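Local coordinates for protein fuculose-1-phosphate aldolase (Glaciozyma antarctica, PDB 4XXF) that is a zinc-binding member of the class II aldolase and adducin family, with an AraD-like fold and four chains in its assembly, at residues A[26-31]-A[243-248]; A[140-145]-A[194-199]; A[187-192]-A[236-241]. One frame throughout, in Å; residues are numbered along the deposited sequence.

Contacts 1 and 3 join helices or their ends; contact 2 sets a 3-10 turn and loop against helix 190-213. Contacts 1 and 3 share helix 234-256, and contacts 2 and 3 share helix 190-213. Contact 3 is the middle one: its centre is about 12 Å from that of contact 1 and about 10 Å from that of contact 2. Contacts 1 and 2 have centres about 17 Å apart, yet meet directly, with A29 CB 3.5 Å from V194 CG2. All three also reach the second subunit. The zinc site of H117, H119 and H181 belongs to none of them. The side chain of M199, in contact 2, is about 11 Å from a bound zinc ion.

Contact 1 (A[26-31]-A[243-248]); sequences LVAAIR and PYFQVI
The ring of F245, on helix 234-256, meets A28 and A29 of helix 15-36. A28 CB meets the ring at its edge, near the ring plane, with CD1 of F245 at 3.7 Å. The ring end reaches on to the next residue, where F245 CZ lies 4.1 Å from A29 CB. F245 has CG anti to the carbonyl carbon (chi1 -75°), which turns the ring from a sidelong start toward the other helix.

I248 fills the neighbouring place. Its CG2 branch sits by A28, 4.0 Å from A28 CB. The other branch leans on R31: I248 CG1 is 3.7 Å from R31 CB, and I248 CD1 is 3.8 Å from R31 O. With CG1 anti to the backbone N (chi1 -158°), that branch goes to R31 while CG2 stays by A28.

This part is compact, apolar and buried. Only the base of R31 belongs to it. The guanidinium group leads away to E255 in a salt bridge, and to M69 and Q252 by hydrogen bonds. The other flank of 243-248, with Y244, Q246 and V247, is partly exposed and faces the second subunit. There Y244 and Q246 hydrogen-bond to T41, A65 and G63 of the second subunit.

The segment axes come within 9.6 Å and cross at 90°. Small alanines on one helix receive large side chains from the other. L26, A29 and I30 also touch strand 45-49, so helix 15-36 lies between sheet and helix 234-256, a layered alpha/beta packing in this AraD-like fold.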
ATOM      1  N   LEU A  26      10.076  24.150  -1.532  1.00 11.28           N
ATOM      2  CA  LEU A  26       8.796  23.927  -2.197  1.00 10.16           C
ATOM      3  C   LEU A  26       8.865  22.693  -3.081  1.00 10.97           C
ATOM      4  O   LEU A  26       7.934  21.879  -3.090  1.00 11.41           O
ATOM      5  CB  LEU A  26       8.389  25.154  -3.026  1.00 11.97           C
ATOM      6  CG  LEU A  26       7.013  25.027  -3.679  1.00 14.35           C
ATOM      7  CD1 LEU A  26       5.932  24.872  -2.634  1.00 20.90           C
ATOM      8  CD2 LEU A  26       6.719  26.184  -4.592  1.00 14.10           C
ATOM      9  N   VAL A  27       9.961  22.532  -3.814  1.00 11.00           N
ATOM     10  CA  VAL A  27      10.148  21.336  -4.618  1.00 10.51           C
ATOM     11  C   VAL A  27      10.197  20.084  -3.730  1.00 10.82           C
ATOM     12  O   VAL A  27       9.559  19.068  -4.044  1.00 11.04           O
ATOM     13  CB  VAL A  27      11.421  21.448  -5.476  1.00 11.05           C
ATOM     14  CG1 VAL A  27      11.719  20.123  -6.138  1.00 13.22           C
ATOM     15  CG2 VAL A  27      11.246  22.526  -6.524  1.00 13.44           C
ATOM     16  N   ALA A  28      10.920  20.152  -2.615  1.00 10.89           N
ATOM     17  CA  ALA A  28      10.961  19.026  -1.684  1.00 10.11           C
ATOM     18  C   ALA A  28       9.552  18.691  -1.200  1.00 10.40           C
ATOM     19  O   ALA A  28       9.185  17.524  -1.089  1.00 10.46           O
ATOM     20  CB  ALA A  28      11.876  19.333  -0.512  1.00 10.92           C
ATOM     21  N   ALA A  29       8.753  19.713  -0.917  1.00 10.72           N
ATOM     22  CA  ALA A  29       7.382  19.500  -0.453  1.00 10.83           C
ATOM     23  C   ALA A  29       6.534  18.801  -1.519  1.00  9.92           C
ATOM     24  O   ALA A  29       5.795  17.852  -1.224  1.00 10.81           O
ATOM     25  CB  ALA A  29       6.744  20.819  -0.053  1.00 10.93           C
ATOM     26  N   ILE A  30       6.655  19.257  -2.757  1.00  9.66           N
ATOM     27  CA  ILE A  30       5.940  18.658  -3.873  1.00 10.38           C
ATOM     28  C   ILE A  30       6.379  17.199  -4.055  1.00  9.68           C
ATOM     29  O   ILE A  30       5.549  16.296  -4.260  1.00 10.05           O
ATOM     30  CB  ILE A  30       6.177  19.477  -5.133  1.00 10.12           C
ATOM     31  CG1 ILE A  30       5.511  20.853  -4.985  1.00 11.04           C
ATOM     32  CG2 ILE A  30       5.656  18.732  -6.344  1.00 11.43           C
ATOM     33  CD1 ILE A  30       6.039  21.920  -5.956  1.00 14.07           C
ATOM     34  N   ARG A  31       7.684  16.954  -3.939  1.00 10.39           N
ATOM     35  CA  ARG A  31       8.210  15.587  -4.014  1.00  9.48           C
ATOM     36  C   ARG A  31       7.693  14.702  -2.867  1.00 10.16           C
ATOM     37  O   ARG A  31       7.436  13.495  -3.062  1.00 10.16           O
ATOM     38  CB  ARG A  31       9.743  15.603  -4.023  1.00  9.80           C
ATOM     39  CG  ARG A  31      10.329  16.105  -5.345  1.00 11.11           C
ATOM     40  CD  ARG A  31      10.471  14.963  -6.356  1.00 12.30           C
ATOM     41  NE  ARG A  31      11.147  15.413  -7.568  1.00 11.00           N
ATOM     42  CZ  ARG A  31      12.018  14.692  -8.258  1.00 10.75           C
ATOM     43  NH1 ARG A  31      12.363  13.481  -7.851  1.00 12.61           N
ATOM     44  NH2 ARG A  31      12.583  15.205  -9.337  1.00 12.51           N
ATOM     45  N   PRO A 243      11.177  15.170   9.616  1.00 11.30           N
ATOM     46  CA  PRO A 243      11.674  13.884   9.100  1.00 11.70           C
ATOM     47  C   PRO A 243      11.281  13.630   7.638  1.00 13.03           C
ATOM     48  O   PRO A 243      12.034  12.975   6.916  1.00 11.92           O
ATOM     49  CB  PRO A 243      11.034  12.844  10.036  1.00 13.00           C
ATOM     50  CG  PRO A 243       9.952  13.557  10.763  1.00 17.38           C
ATOM     51  CD  PRO A 243      10.321  15.004  10.806  1.00 12.48           C
ATOM     52  N   TYR A 244      10.153  14.173   7.188  1.00 11.29           N
ATOM     53  CA  TYR A 244       9.733  13.956   5.803  1.00 11.02           C
ATOM     54  C   TYR A 244      10.683  14.673   4.847  1.00 10.31           C
ATOM     55  O   TYR A 244      11.015  14.148   3.776  1.00 11.07           O
ATOM     56  CB  TYR A 244       8.283  14.420   5.588  1.00 11.08           C
ATOM     57  CG  TYR A 244       7.298  13.678   6.462  1.00 10.62           C
ATOM     58  CD1 TYR A 244       6.740  12.466   6.058  1.00 11.45           C
ATOM     59  CD2 TYR A 244       6.937  14.182   7.707  1.00 11.51           C
ATOM     60  CE1 TYR A 244       5.849  11.774   6.887  1.00 12.82           C
ATOM     61  CE2 TYR A 244       6.065  13.513   8.522  1.00 12.03           C
ATOM     62  CZ  TYR A 244       5.521  12.315   8.123  1.00 12.29           C
ATOM     63  OH  TYR A 244       4.647  11.664   8.954  1.00 13.67           O
ATOM     64  N   PHE A 245      11.129  15.872   5.219  1.00 10.17           N
ATOM     65  CA  PHE A 245      12.110  16.577   4.405  1.00 10.55           C
ATOM     66  C   PHE A 245      13.478  15.913   4.445  1.00 11.69           C
ATOM     67  O   PHE A 245      14.163  15.855   3.426  1.00 11.53           O
ATOM     68  CB  PHE A 245      12.207  18.048   4.845  1.00 10.79           C
ATOM     69  CG  PHE A 245      11.029  18.882   4.395  1.00 10.90           C
ATOM     70  CD1 PHE A 245      11.032  19.454   3.131  1.00 11.70           C
ATOM     71  CD2 PHE A 245       9.906  19.050   5.204  1.00 12.78           C
ATOM     72  CE1 PHE A 245       9.952  20.219   2.687  1.00 11.87           C
ATOM     73  CE2 PHE A 245       8.818  19.816   4.764  1.00 13.04           C
ATOM     74  CZ  PHE A 245       8.843  20.389   3.491  1.00 11.68           C
ATOM     75  N   GLN A 246      13.877  15.391   5.601  1.00 10.62           N
ATOM     76  CA  GLN A 246      15.136  14.658   5.667  1.00 10.93           C
ATOM     77  C   GLN A 246      15.126  13.484   4.699  1.00 10.38           C
ATOM     78  O   GLN A 246      16.072  13.281   3.941  1.00 12.40           O
ATOM     79  CB  GLN A 246      15.397  14.131   7.073  1.00 11.29           C
ATOM     80  CG  GLN A 246      15.598  15.175   8.154  1.00 12.56           C
ATOM     81  CD  GLN A 246      15.293  14.598   9.524  1.00 13.32           C
ATOM     82  OE1 GLN A 246      15.439  13.396   9.750  1.00 15.05           O
ATOM     83  NE2 GLN A 246      14.867  15.446  10.451  1.00 14.98           N
ATOM     84  N   VAL A 247      14.039  12.720   4.719  1.00 10.83           N
ATOM     85  CA  VAL A 247      13.962  11.514   3.907  1.00 10.82           C
ATOM     86  C   VAL A 247      13.889  11.843   2.421  1.00 10.46           C
ATOM     87  O   VAL A 247      14.590  11.220   1.620  1.00 11.85           O
ATOM     88  CB  VAL A 247      12.757  10.630   4.327  1.00 11.15           C
ATOM     89  CG1 VAL A 247      12.539   9.481   3.322  1.00 12.42           C
ATOM     90  CG2 VAL A 247      13.003  10.054   5.722  1.00 12.02           C
ATOM     91  N   ILE A 248      13.073  12.815   2.032  1.00 10.34           N
ATOM     92  CA  ILE A 248      12.937  13.054   0.601  1.00 11.61           C
ATOM     93  C   ILE A 248      14.249  13.596   0.003  1.00 10.92           C
ATOM     94  O   ILE A 248      14.574  13.309  -1.158  1.00 11.53           O
ATOM     95  CB  ILE A 248      11.744  14.003   0.283  1.00 10.21           C
ATOM     96  CG1 ILE A 248      11.277  13.817  -1.170  1.00 11.67           C
ATOM     97  CG2 ILE A 248      12.085  15.454   0.571  1.00 11.37           C
ATOM     98  CD1 ILE A 248      10.675  12.437  -1.476  1.00 13.81           C
TER

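Contact 2 (A[140-145]-A[194-199]); sequences SCAFYG and VAWFIM
F143 sends its ring edge onto the backbone of helix 190-213, between W196 and M199. F143 CZ is 3.3 Å from W196 O, and that oxygen lies in the plane of the ring, at its edge. The same end of the ring meets the side chain of M199: F143 CE2 is 3.8 Å from M199 CB. The two side chains cross obliquely. The CB of W196 is a looser neighbour, 4.3 Å from F143 CE1.

The conformation of F143 explains this reach. Its CA–CB bond does not aim at the helix, but CG is anti to the carbonyl carbon (chi1 -60°), and the ring then extends to it. A142 points its methyl group at the helix directly. It also lies over one face of the F143 ring, offset toward the rim. Across the contact, A142 CB has two partners. M199 CE is 3.9 Å away, and W196 CZ3 is 4.1 Å away, at an oblique angle to the indole.

M199 runs out extended as far as SD and then bends (chi3 76°), which brings the terminal methyl beside A142. The indole of W196 is held from other parts of the chain. Its NE1 hydrogen-bonds to E234, and K174 makes a cation-pi contact with it. K174 also bonds A142 O, so one lysine serves both segments.

The contact joins the 3-10 turn before strand 147-150 to helix 190-213. Its chemistry is buried apolar packing, in which the slightly positive ring edge of F143 probably favours the helix carbonyl of W196.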
ATOM      1  N   SER A 140      -4.494  13.941  16.109  1.00 13.82           N
ATOM      2  CA  SER A 140      -5.591  14.798  15.654  1.00 13.38           C
ATOM      3  C   SER A 140      -5.731  16.077  16.472  1.00 13.58           C
ATOM      4  O   SER A 140      -6.346  17.036  16.016  1.00 13.38           O
ATOM      5  CB  SER A 140      -6.918  14.035  15.679  1.00 13.97           C
ATOM      6  OG  SER A 140      -7.423  13.896  16.988  1.00 14.38           O
ATOM      7  N   CYS A 141      -5.169  16.099  17.676  1.00 14.09           N
ATOM      8  CA  CYS A 141      -5.294  17.282  18.516  1.00 14.38           C
ATOM      9  C   CYS A 141      -4.542  18.475  17.940  1.00 15.54           C
ATOM     10  O   CYS A 141      -4.758  19.597  18.389  1.00 15.26           O
ATOM     11  CB  CYS A 141      -4.803  16.988  19.926  1.00 15.02           C
ATOM     12  SG  CYS A 141      -5.867  15.845  20.843  1.00 15.72           S
ATOM     13  N   ALA A 142      -3.679  18.253  16.948  1.00 14.20           N
ATOM     14  CA  ALA A 142      -3.071  19.369  16.231  1.00 15.42           C
ATOM     15  C   ALA A 142      -4.141  20.230  15.549  1.00 15.27           C
ATOM     16  O   ALA A 142      -3.892  21.396  15.215  1.00 15.79           O
ATOM     17  CB  ALA A 142      -2.067  18.853  15.203  1.00 14.45           C
ATOM     18  N   PHE A 143      -5.328  19.652  15.354  1.00 13.95           N
ATOM     19  CA  PHE A 143      -6.433  20.317  14.659  1.00 14.19           C
ATOM     20  C   PHE A 143      -7.580  20.715  15.569  1.00 14.81           C
ATOM     21  O   PHE A 143      -8.599  21.231  15.094  1.00 15.11           O
ATOM     22  CB  PHE A 143      -6.969  19.411  13.553  1.00 13.64           C
ATOM     23  CG  PHE A 143      -5.931  19.060  12.535  1.00 12.92           C
ATOM     24  CD1 PHE A 143      -5.528  19.987  11.593  1.00 12.85           C
ATOM     25  CD2 PHE A 143      -5.313  17.823  12.558  1.00 14.76           C
ATOM     26  CE1 PHE A 143      -4.543  19.673  10.677  1.00 13.71           C
ATOM     27  CE2 PHE A 143      -4.329  17.503  11.641  1.00 14.25           C
ATOM     28  CZ  PHE A 143      -3.934  18.428  10.707  1.00 13.83           C
ATOM     29  N   TYR A 144      -7.425  20.492  16.868  1.00 14.40           N
ATOM     30  CA  TYR A 144      -8.472  20.841  17.825  1.00 14.46           C
ATOM     31  C   TYR A 144      -8.823  22.319  17.748  1.00 15.87           C
ATOM     32  O   TYR A 144      -7.973  23.175  17.948  1.00 17.40           O
ATOM     33  CB  TYR A 144      -8.032  20.467  19.238  1.00 17.31           C
ATOM     34  CG  TYR A 144      -8.953  20.981  20.309  1.00 17.59           C
ATOM     35  CD1 TYR A 144     -10.208  20.420  20.492  1.00 17.96           C
ATOM     36  CD2 TYR A 144      -8.578  22.036  21.113  1.00 17.99           C
ATOM     37  CE1 TYR A 144     -11.062  20.891  21.461  1.00 23.12           C
ATOM     38  CE2 TYR A 144      -9.420  22.510  22.087  1.00 18.12           C
ATOM     39  CZ  TYR A 144     -10.656  21.934  22.249  1.00 20.12           C
ATOM     40  OH  TYR A 144     -11.493  22.423  23.228  1.00 24.33           O
ATOM     41  N   GLY A 145     -10.076  22.598  17.417  1.00 15.02           N
ATOM     42  CA  GLY A 145     -10.555  23.961  17.276  1.00 17.62           C
ATOM     43  C   GLY A 145      -9.880  24.751  16.167  1.00 18.46           C
ATOM     44  O   GLY A 145     -10.022  25.979  16.117  1.00 19.69           O
ATOM     45  N   VAL A 194       3.039  21.663   5.141  1.00 11.76           N
ATOM     46  CA  VAL A 194       3.215  20.269   4.767  1.00 12.12           C
ATOM     47  C   VAL A 194       2.897  19.336   5.934  1.00 11.48           C
ATOM     48  O   VAL A 194       2.186  18.344   5.744  1.00 11.63           O
ATOM     49  CB  VAL A 194       4.642  20.030   4.253  1.00 11.26           C
ATOM     50  CG1 VAL A 194       4.947  18.542   4.131  1.00 12.60           C
ATOM     51  CG2 VAL A 194       4.824  20.681   2.895  1.00 12.70           C
ATOM     52  N   ALA A 195       3.387  19.655   7.136  1.00 11.29           N
ATOM     53  CA  ALA A 195       3.059  18.844   8.305  1.00 10.99           C
ATOM     54  C   ALA A 195       1.560  18.767   8.496  1.00 10.71           C
ATOM     55  O   ALA A 195       1.010  17.688   8.722  1.00 10.80           O
ATOM     56  CB  ALA A 195       3.708  19.396   9.578  1.00 13.25           C
ATOM     57  N   TRP A 196       0.879  19.905   8.396  1.00 11.01           N
ATOM     58  CA  TRP A 196      -0.563  19.885   8.615  1.00 11.10           C
ATOM     59  C   TRP A 196      -1.279  19.043   7.556  1.00 10.64           C
ATOM     60  O   TRP A 196      -2.239  18.340   7.878  1.00 11.39           O
ATOM     61  CB  TRP A 196      -1.147  21.298   8.651  1.00 10.64           C
ATOM     62  CG  TRP A 196      -0.479  22.252   9.601  1.00 11.14           C
ATOM     63  CD1 TRP A 196      -0.261  23.585   9.366  1.00 12.59           C
ATOM     64  CD2 TRP A 196       0.019  21.991  10.930  1.00 12.25           C
ATOM     65  NE1 TRP A 196       0.354  24.160  10.452  1.00 12.46           N
ATOM     66  CE2 TRP A 196       0.548  23.203  11.417  1.00 11.87           C
ATOM     67  CE3 TRP A 196       0.084  20.854  11.749  1.00 12.55           C
ATOM     68  CZ2 TRP A 196       1.100  23.322  12.691  1.00 12.03           C
ATOM     69  CZ3 TRP A 196       0.644  20.973  13.013  1.00 12.42           C
ATOM     70  CH2 TRP A 196       1.155  22.196  13.466  1.00 12.82           C
ATOM     71  N   PHE A 197      -0.813  19.079   6.312  1.00 10.81           N
ATOM     72  CA  PHE A 197      -1.445  18.267   5.276  1.00  9.40           C
ATOM     73  C   PHE A 197      -1.227  16.777   5.546  1.00  9.62           C
ATOM     74  O   PHE A 197      -2.171  15.985   5.478  1.00 11.09           O
ATOM     75  CB  PHE A 197      -0.934  18.637   3.877  1.00 10.56           C
ATOM     76  CG  PHE A 197      -1.846  18.169   2.782  1.00 11.07           C
ATOM     77  CD1 PHE A 197      -1.830  16.844   2.367  1.00 11.79           C
ATOM     78  CD2 PHE A 197      -2.746  19.033   2.191  1.00 11.48           C
ATOM     79  CE1 PHE A 197      -2.699  16.393   1.386  1.00 12.12           C
ATOM     80  CE2 PHE A 197      -3.592  18.584   1.190  1.00 12.77           C
ATOM     81  CZ  PHE A 197      -3.570  17.265   0.796  1.00 12.34           C
ATOM     82  N   ILE A 198       0.009  16.383   5.842  1.00 10.02           N
ATOM     83  CA  ILE A 198       0.312  14.987   6.154  1.00 10.85           C
ATOM     84  C   ILE A 198      -0.531  14.501   7.333  1.00 10.09           C
ATOM     85  O   ILE A 198      -1.102  13.398   7.308  1.00 11.08           O
ATOM     86  CB  ILE A 198       1.813  14.803   6.474  1.00  9.80           C
ATOM     87  CG1 ILE A 198       2.647  14.979   5.205  1.00 12.16           C
ATOM     88  CG2 ILE A 198       2.084  13.430   7.069  1.00 12.86           C
ATOM     89  CD1 ILE A 198       4.146  15.179   5.492  1.00 12.13           C
ATOM     90  N   MET A 199      -0.606  15.317   8.381  1.00 10.32           N
ATOM     91  CA  MET A 199      -1.336  14.915   9.576  1.00 10.39           C
ATOM     92  C   MET A 199      -2.834  14.867   9.337  1.00 10.59           C
ATOM     93  O   MET A 199      -3.520  14.003   9.891  1.00 11.03           O
ATOM     94  CB  MET A 199      -0.998  15.843  10.746  1.00 10.95           C
ATOM     95  CG  MET A 199       0.467  15.722  11.166  1.00 11.33           C
ATOM     96  SD  MET A 199       0.898  16.827  12.529  1.00 13.59           S
ATOM     97  CE  MET A 199       0.162  15.958  13.916  1.00 18.16           C
TER

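Contact 3 (A[187-192]-A[236-241]); sequences GTTIDS and AGYFQA
The ring of Y238 has the carboxylate of D191 stacked over one face. The two planes are 15° apart, and the side chains run side by side in the same direction. D191 CG is 3.3 Å from Y238 CE2, while OD1 lies over the ring. Water 1 lies over this same face, offset toward the rim. At the ring edge, near its plane, T189 OG1 is 3.5 Å from Y238 CD2. Y238 reaches this place with CG anti to its backbone N (chi1 -165°).

Both carboxylate oxygens of D191 have partners. Water 1 donates to D191 OD1 at 2.7 Å and also to Y238 O. Water 2 donates to D191 OD2 and is 2.8 Å from Y238 OH. R25 of helix 15-36 adds a salt bridge to OD1, and its charge probably offsets that of the buried carboxylate. These bonds probably fix the rotation of the carboxylate.

The first turn of helix 190-213 starts here, with T189 as N-cap in a capping box with S192. S192 N donates to T189 OG1 at 3.0 Å and 163°. The return bond, T189 N to S192 OG, is weak at 3.5 Å. S192 OG also bonds E234, at the start of helix 234-256.

The two backbones come nearest at S192 and G237, whose CA atoms are 4.3 Å apart, and G237 has no side chain to keep them further away. One turn on, A241 CB presses on D191 O at 3.1 Å.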
ATOM      1  N   GLY A 187       0.397  27.561   6.091  1.00 12.30           N
ATOM      2  CA  GLY A 187       1.449  27.671   7.080  1.00 12.36           C
ATOM      3  C   GLY A 187       2.222  28.965   7.008  1.00 12.75           C
ATOM      4  O   GLY A 187       2.277  29.626   5.970  1.00 12.84           O
ATOM      5  N   THR A 188       2.849  29.311   8.126  1.00 13.42           N
ATOM      6  CA  THR A 188       3.803  30.410   8.138  1.00 12.84           C
ATOM      7  C   THR A 188       5.110  29.978   7.486  1.00 13.85           C
ATOM      8  O   THR A 188       5.948  30.822   7.171  1.00 15.15           O
ATOM      9  CB  THR A 188       4.082  30.919   9.562  1.00 14.82           C
ATOM     10  OG1 THR A 188       4.671  29.874  10.348  1.00 16.25           O
ATOM     11  CG2 THR A 188       2.792  31.413  10.219  1.00 14.54           C
ATOM     12  N   THR A 189       5.271  28.668   7.301  1.00 13.35           N
ATOM     13  CA  THR A 189       6.382  28.102   6.540  1.00 13.13           C
ATOM     14  C   THR A 189       5.841  27.024   5.633  1.00 11.11           C
ATOM     15  O   THR A 189       4.761  26.488   5.879  1.00 12.44           O
ATOM     16  CB  THR A 189       7.490  27.479   7.421  1.00 12.51           C
ATOM     17  OG1 THR A 189       6.929  26.436   8.235  1.00 13.60           O
ATOM     18  CG2 THR A 189       8.162  28.532   8.291  1.00 15.72           C
ATOM     19  N   ILE A 190       6.580  26.714   4.573  1.00 12.20           N
ATOM     20  CA  ILE A 190       6.276  25.553   3.746  1.00 11.96           C
ATOM     21  C   ILE A 190       6.211  24.305   4.621  1.00 10.97           C
ATOM     22  O   ILE A 190       5.300  23.490   4.500  1.00 12.15           O
ATOM     23  CB  ILE A 190       7.343  25.357   2.664  1.00 13.32           C
ATOM     24  CG1 ILE A 190       7.344  26.525   1.683  1.00 15.74           C
ATOM     25  CG2 ILE A 190       7.160  24.024   1.941  1.00 14.78           C
ATOM     26  CD1 ILE A 190       8.654  26.650   0.928  1.00 16.41           C
ATOM     27  N   ASP A 191       7.171  24.193   5.533  1.00 11.75           N
ATOM     28  CA  ASP A 191       7.281  22.999   6.365  1.00 11.05           C
ATOM     29  C   ASP A 191       6.029  22.767   7.198  1.00 11.82           C
ATOM     30  O   ASP A 191       5.497  21.661   7.230  1.00 12.18           O
ATOM     31  CB  ASP A 191       8.490  23.123   7.286  1.00 13.37           C
ATOM     32  CG  ASP A 191       9.791  23.333   6.531  1.00 15.81           C
ATOM     33  OD1 ASP A 191      10.743  22.560   6.763  1.00 16.13           O
ATOM     34  OD2 ASP A 191       9.870  24.268   5.703  1.00 16.25           O
ATOM     35  N   SER A 192       5.541  23.809   7.871  1.00 11.37           N
ATOM     36  CA  SER A 192       4.371  23.597   8.707  1.00 11.50           C
ATOM     37  C   SER A 192       3.135  23.298   7.861  1.00 12.46           C
ATOM     38  O   SER A 192       2.348  22.437   8.232  1.00 11.65           O
ATOM     39  CB  SER A 192       4.122  24.788   9.639  1.00 14.18           C
ATOM     40  OG  SER A 192       3.772  25.964   8.932  1.00 13.73           O
ATOM     41  N   ALA A 236       5.867  23.846  16.241  1.00 15.53           N
ATOM     42  CA  ALA A 236       5.637  22.404  16.313  1.00 14.90           C
ATOM     43  C   ALA A 236       5.386  21.810  14.932  1.00 15.41           C
ATOM     44  O   ALA A 236       5.850  20.711  14.633  1.00 14.52           O
ATOM     45  CB  ALA A 236       4.470  22.086  17.237  1.00 16.61           C
ATOM     46  N   GLY A 237       4.667  22.544  14.088  1.00 13.65           N
ATOM     47  CA  GLY A 237       4.446  22.102  12.722  1.00 14.20           C
ATOM     48  C   GLY A 237       5.737  21.963  11.948  1.00 13.73           C
ATOM     49  O   GLY A 237       5.960  20.968  11.260  1.00 14.09           O
ATOM     50  N   TYR A 238       6.600  22.969  12.082  1.00 12.48           N
ATOM     51  CA  TYR A 238       7.903  22.938  11.438  1.00 12.91           C
ATOM     52  C   TYR A 238       8.658  21.663  11.833  1.00 12.66           C
ATOM     53  O   TYR A 238       9.188  20.933  10.992  1.00 13.33           O
ATOM     54  CB  TYR A 238       8.718  24.193  11.808  1.00 14.75           C
ATOM     55  CG  TYR A 238       9.913  24.393  10.910  1.00 14.14           C
ATOM     56  CD1 TYR A 238      11.120  23.750  11.158  1.00 14.95           C
ATOM     57  CD2 TYR A 238       9.808  25.178   9.778  1.00 14.98           C
ATOM     58  CE1 TYR A 238      12.202  23.908  10.304  1.00 14.32           C
ATOM     59  CE2 TYR A 238      10.872  25.340   8.923  1.00 15.19           C
ATOM     60  CZ  TYR A 238      12.060  24.703   9.184  1.00 15.05           C
ATOM     61  OH  TYR A 238      13.099  24.879   8.297  1.00 17.49           O
ATOM     62  N   PHE A 239       8.693  21.387  13.129  1.00 13.03           N
ATOM     63  CA  PHE A 239       9.434  20.233  13.625  1.00 12.70           C
ATOM     64  C   PHE A 239       8.782  18.910  13.196  1.00 13.16           C
ATOM     65  O   PHE A 239       9.468  17.949  12.816  1.00 12.73           O
ATOM     66  CB  PHE A 239       9.543  20.316  15.151  1.00 14.32           C
ATOM     67  CG  PHE A 239      10.534  19.361  15.748  1.00 14.12           C
ATOM     68  CD1 PHE A 239      11.887  19.488  15.479  1.00 17.25           C
ATOM     69  CD2 PHE A 239      10.120  18.363  16.612  1.00 19.10           C
ATOM     70  CE1 PHE A 239      12.806  18.612  16.041  1.00 18.73           C
ATOM     71  CE2 PHE A 239      11.038  17.486  17.177  1.00 19.20           C
ATOM     72  CZ  PHE A 239      12.380  17.622  16.891  1.00 17.29           C
ATOM     73  N   GLN A 240       7.457  18.854  13.235  1.00 13.21           N
ATOM     74  CA  GLN A 240       6.753  17.625  12.879  1.00 13.78           C
ATOM     75  C   GLN A 240       6.936  17.253  11.394  1.00 12.54           C
ATOM     76  O   GLN A 240       6.902  16.070  11.050  1.00 12.90           O
ATOM     77  CB  GLN A 240       5.267  17.750  13.241  1.00 13.85           C
ATOM     78  CG  GLN A 240       4.996  17.580  14.740  1.00 14.26           C
ATOM     79  CD  GLN A 240       3.596  18.011  15.163  1.00 15.35           C
ATOM     80  OE1 GLN A 240       3.225  19.184  15.048  1.00 19.31           O
ATOM     81  NE2 GLN A 240       2.817  17.067  15.664  1.00 14.99           N
ATOM     82  N   ALA A 241       7.173  18.242  10.533  1.00 11.45           N
ATOM     83  CA  ALA A 241       7.446  17.979   9.120  1.00 11.39           C
ATOM     84  C   ALA A 241       8.878  17.518   8.882  1.00 12.02           C
ATOM     85  O   ALA A 241       9.159  16.924   7.841  1.00 12.12           O
ATOM     86  CB  ALA A 241       7.182  19.228   8.279  1.00 15.38           C
TER
HETATM   87  O   HOH W   1      10.959  20.833   8.813  1.00 14.66           O
HETATM   88  O   HOH W   2      12.156  25.866   5.803  0.62 60.03           O